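Local coordinates for putative peptidase (Chlamydophila abortus, PDB 3CE2), which is a putative zinc metallopeptidase of the M3B family, thought to have oligopeptidase activity and to degrade small bioactive peptides, at residues H114-F117 with A118-T121. Numbering follows the deposited sequence.
Sequences HTLF and AEET
The C-terminal end of helix 101-120, where Phe-117 and Thr-121 meet one turn apart, shows how a threonine can return to the preceding turn with its backbone N and its hydroxyl at once. Phe-117 O accepts two bonds, one from Thr-121 N at 2.9 Å and one from the hydroxyl, Thr-121 OG1, at 3.0 Å. The hydroxyl comes in tilted 35° from the carbonyl plane. A chi1 of 66° sets OG1 between the backbone N and the carbonyl carbon of its own residue, from where it turns back to the preceding turn. The other branch of the same threonine lies over one face of the Phe-117 ring: CG2 is 3.9 Å from the ring centroid, a CH-pi contact displaced toward the rim beside CE1. With CG anti to the backbone N (chi1 -171°), Phe-117 holds its ring beside its own carbonyl carbon, where the Thr-121 methyl can cover it. The Phe-117 side chain also packs on Ile-79 and Leu-83 of helix 66-96 and its ring edge-to-face with Trp-53, so that this surface turn is joined to a neighbouring helix and a loop.

Regular i to i+4 bonding carries the helix to this point, with Glu-120 N bonded to Leu-116 O. Thr-121 is the first residue to leave helical backbone angles. Along another side, the extended Glu-119 side chain reaches back to make van der Waals contacts with two methyl groups, its OE1 3.7 Å from Leu-116 CD1 and its OE2 3.9 Å from Thr-115 CG2. The Glu-120 carboxylate instead accepts from the backbone amides of Thr-52 and Trp-53, fastening the helix end to that loop.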
ATOM      1  N   HIS A 114     -22.799  -1.911  -8.857  1.00 57.66           N
ATOM      2  CA  HIS A 114     -21.464  -2.316  -9.242  1.00 54.65           C
ATOM      3  C   HIS A 114     -21.364  -3.813  -9.314  1.00 53.55           C
ATOM      4  O   HIS A 114     -20.667  -4.342 -10.168  1.00 58.88           O
ATOM      5  CB  HIS A 114     -20.420  -1.789  -8.269  1.00 55.09           C
ATOM      6  CG  HIS A 114     -19.937  -0.411  -8.598  1.00 63.84           C
ATOM      7  ND1 HIS A 114     -20.662   0.724  -8.299  1.00 69.87           N
ATOM      8  CD2 HIS A 114     -18.798   0.018  -9.195  1.00 61.36           C
ATOM      9  CE1 HIS A 114     -19.990   1.794  -8.690  1.00 67.96           C
ATOM     10  NE2 HIS A 114     -18.858   1.392  -9.239  1.00 67.26           N
ATOM     11  N   THR A 115     -22.057  -4.505  -8.422  1.00 54.43           N
ATOM     12  CA  THR A 115     -21.986  -5.957  -8.407  1.00 54.30           C
ATOM     13  C   THR A 115     -22.745  -6.529  -9.603  1.00 52.49           C
ATOM     14  O   THR A 115     -22.401  -7.592 -10.140  1.00 54.95           O
ATOM     15  CB  THR A 115     -22.510  -6.540  -7.066  1.00 56.76           C
ATOM     16  OG1 THR A 115     -21.858  -5.871  -5.979  1.00 50.66           O
ATOM     17  CG2 THR A 115     -22.194  -8.039  -6.965  1.00 58.69           C
ATOM     18  N   LEU A 116     -23.758  -5.800 -10.039  1.00 50.12           N
ATOM     19  CA  LEU A 116     -24.546  -6.232 -11.172  1.00 64.23           C
ATOM     20  C   LEU A 116     -23.669  -6.091 -12.408  1.00 68.50           C
ATOM     21  O   LEU A 116     -23.425  -7.056 -13.140  1.00 67.33           O
ATOM     22  CB  LEU A 116     -25.799  -5.362 -11.294  1.00 69.38           C
ATOM     23  CG  LEU A 116     -27.168  -6.053 -11.373  1.00 73.37           C
ATOM     24  CD1 LEU A 116     -27.199  -7.335 -10.523  1.00 72.84           C
ATOM     25  CD2 LEU A 116     -28.260  -5.071 -10.928  1.00 72.35           C
ATOM     26  N   PHE A 117     -23.177  -4.873 -12.612  1.00 69.41           N
ATOM     27  CA  PHE A 117     -22.188  -4.601 -13.641  1.00 67.95           C
ATOM     28  C   PHE A 117     -21.144  -5.689 -13.700  1.00 66.33           C
ATOM     29  O   PHE A 117     -20.899  -6.268 -14.766  1.00 66.87           O
ATOM     30  CB  PHE A 117     -21.492  -3.268 -13.383  1.00 67.02           C
ATOM     31  CG  PHE A 117     -20.631  -2.831 -14.512  1.00 68.38           C
ATOM     32  CD1 PHE A 117     -21.170  -2.669 -15.782  1.00 66.76           C
ATOM     33  CD2 PHE A 117     -19.279  -2.593 -14.321  1.00 69.93           C
ATOM     34  CE1 PHE A 117     -20.388  -2.274 -16.831  1.00 64.86           C
ATOM     35  CE2 PHE A 117     -18.482  -2.192 -15.382  1.00 68.79           C
ATOM     36  CZ  PHE A 117     -19.041  -2.033 -16.636  1.00 66.67           C
ATOM     37  N   ALA A 118     -20.529  -5.975 -12.557  1.00 60.32           N
ATOM     38  CA  ALA A 118     -19.505  -7.007 -12.512  1.00 63.75           C
ATOM     39  C   ALA A 118     -20.034  -8.388 -12.958  1.00 69.34           C
ATOM     40  O   ALA A 118     -19.314  -9.168 -13.586  1.00 73.16           O
ATOM     41  CB  ALA A 118     -18.845  -7.071 -11.137  1.00 54.38           C
ATOM     42  N   GLU A 119     -21.288  -8.695 -12.648  1.00 71.92           N
ATOM     43  CA  GLU A 119     -21.837  -9.983 -13.061  1.00 72.17           C
ATOM     44  C   GLU A 119     -22.152  -9.943 -14.541  1.00 65.87           C
ATOM     45  O   GLU A 119     -21.748 -10.821 -15.304  1.00 63.24           O
ATOM     46  CB  GLU A 119     -23.078 -10.351 -12.243  1.00 78.61           C
ATOM     47  CG  GLU A 119     -22.732 -11.012 -10.900  1.00 87.68           C
ATOM     48  CD  GLU A 119     -23.787 -10.780  -9.809  1.00 90.49           C
ATOM     49  OE1 GLU A 119     -24.815 -10.099 -10.094  1.00 91.68           O
ATOM     50  OE2 GLU A 119     -23.567 -11.278  -8.672  1.00 80.98           O
ATOM     51  N   GLU A 120     -22.848  -8.902 -14.961  1.00 59.72           N
ATOM     52  CA  GLU A 120     -23.178  -8.797 -16.359  1.00 64.04           C
ATOM     53  C   GLU A 120     -21.946  -8.821 -17.291  1.00 67.15           C
ATOM     54  O   GLU A 120     -22.008  -9.407 -18.369  1.00 68.34           O
ATOM     55  CB  GLU A 120     -24.113  -7.618 -16.622  1.00 63.51           C
ATOM     56  CG  GLU A 120     -25.563  -8.078 -16.722  1.00 67.00           C
ATOM     57  CD  GLU A 120     -26.579  -6.971 -16.550  1.00 69.95           C
ATOM     58  OE1 GLU A 120     -26.537  -5.979 -17.312  1.00 70.77           O
ATOM     59  OE2 GLU A 120     -27.446  -7.112 -15.659  1.00 72.24           O
ATOM     60  N   THR A 121     -20.825  -8.247 -16.854  1.00 63.37           N
ATOM     61  CA  THR A 121     -19.639  -8.164 -17.701  1.00 56.86           C
ATOM     62  C   THR A 121     -18.630  -9.259 -17.448  1.00 57.43           C
ATOM     63  O   THR A 121     -17.530  -9.228 -17.987  1.00 58.94           O
ATOM     64  CB  THR A 121     -18.883  -6.855 -17.488  1.00 55.56           C
ATOM     65  OG1 THR A 121     -18.359  -6.833 -16.158  1.00 54.20           O
ATOM     66  CG2 THR A 121     -19.790  -5.636 -17.723  1.00 56.76           C
TER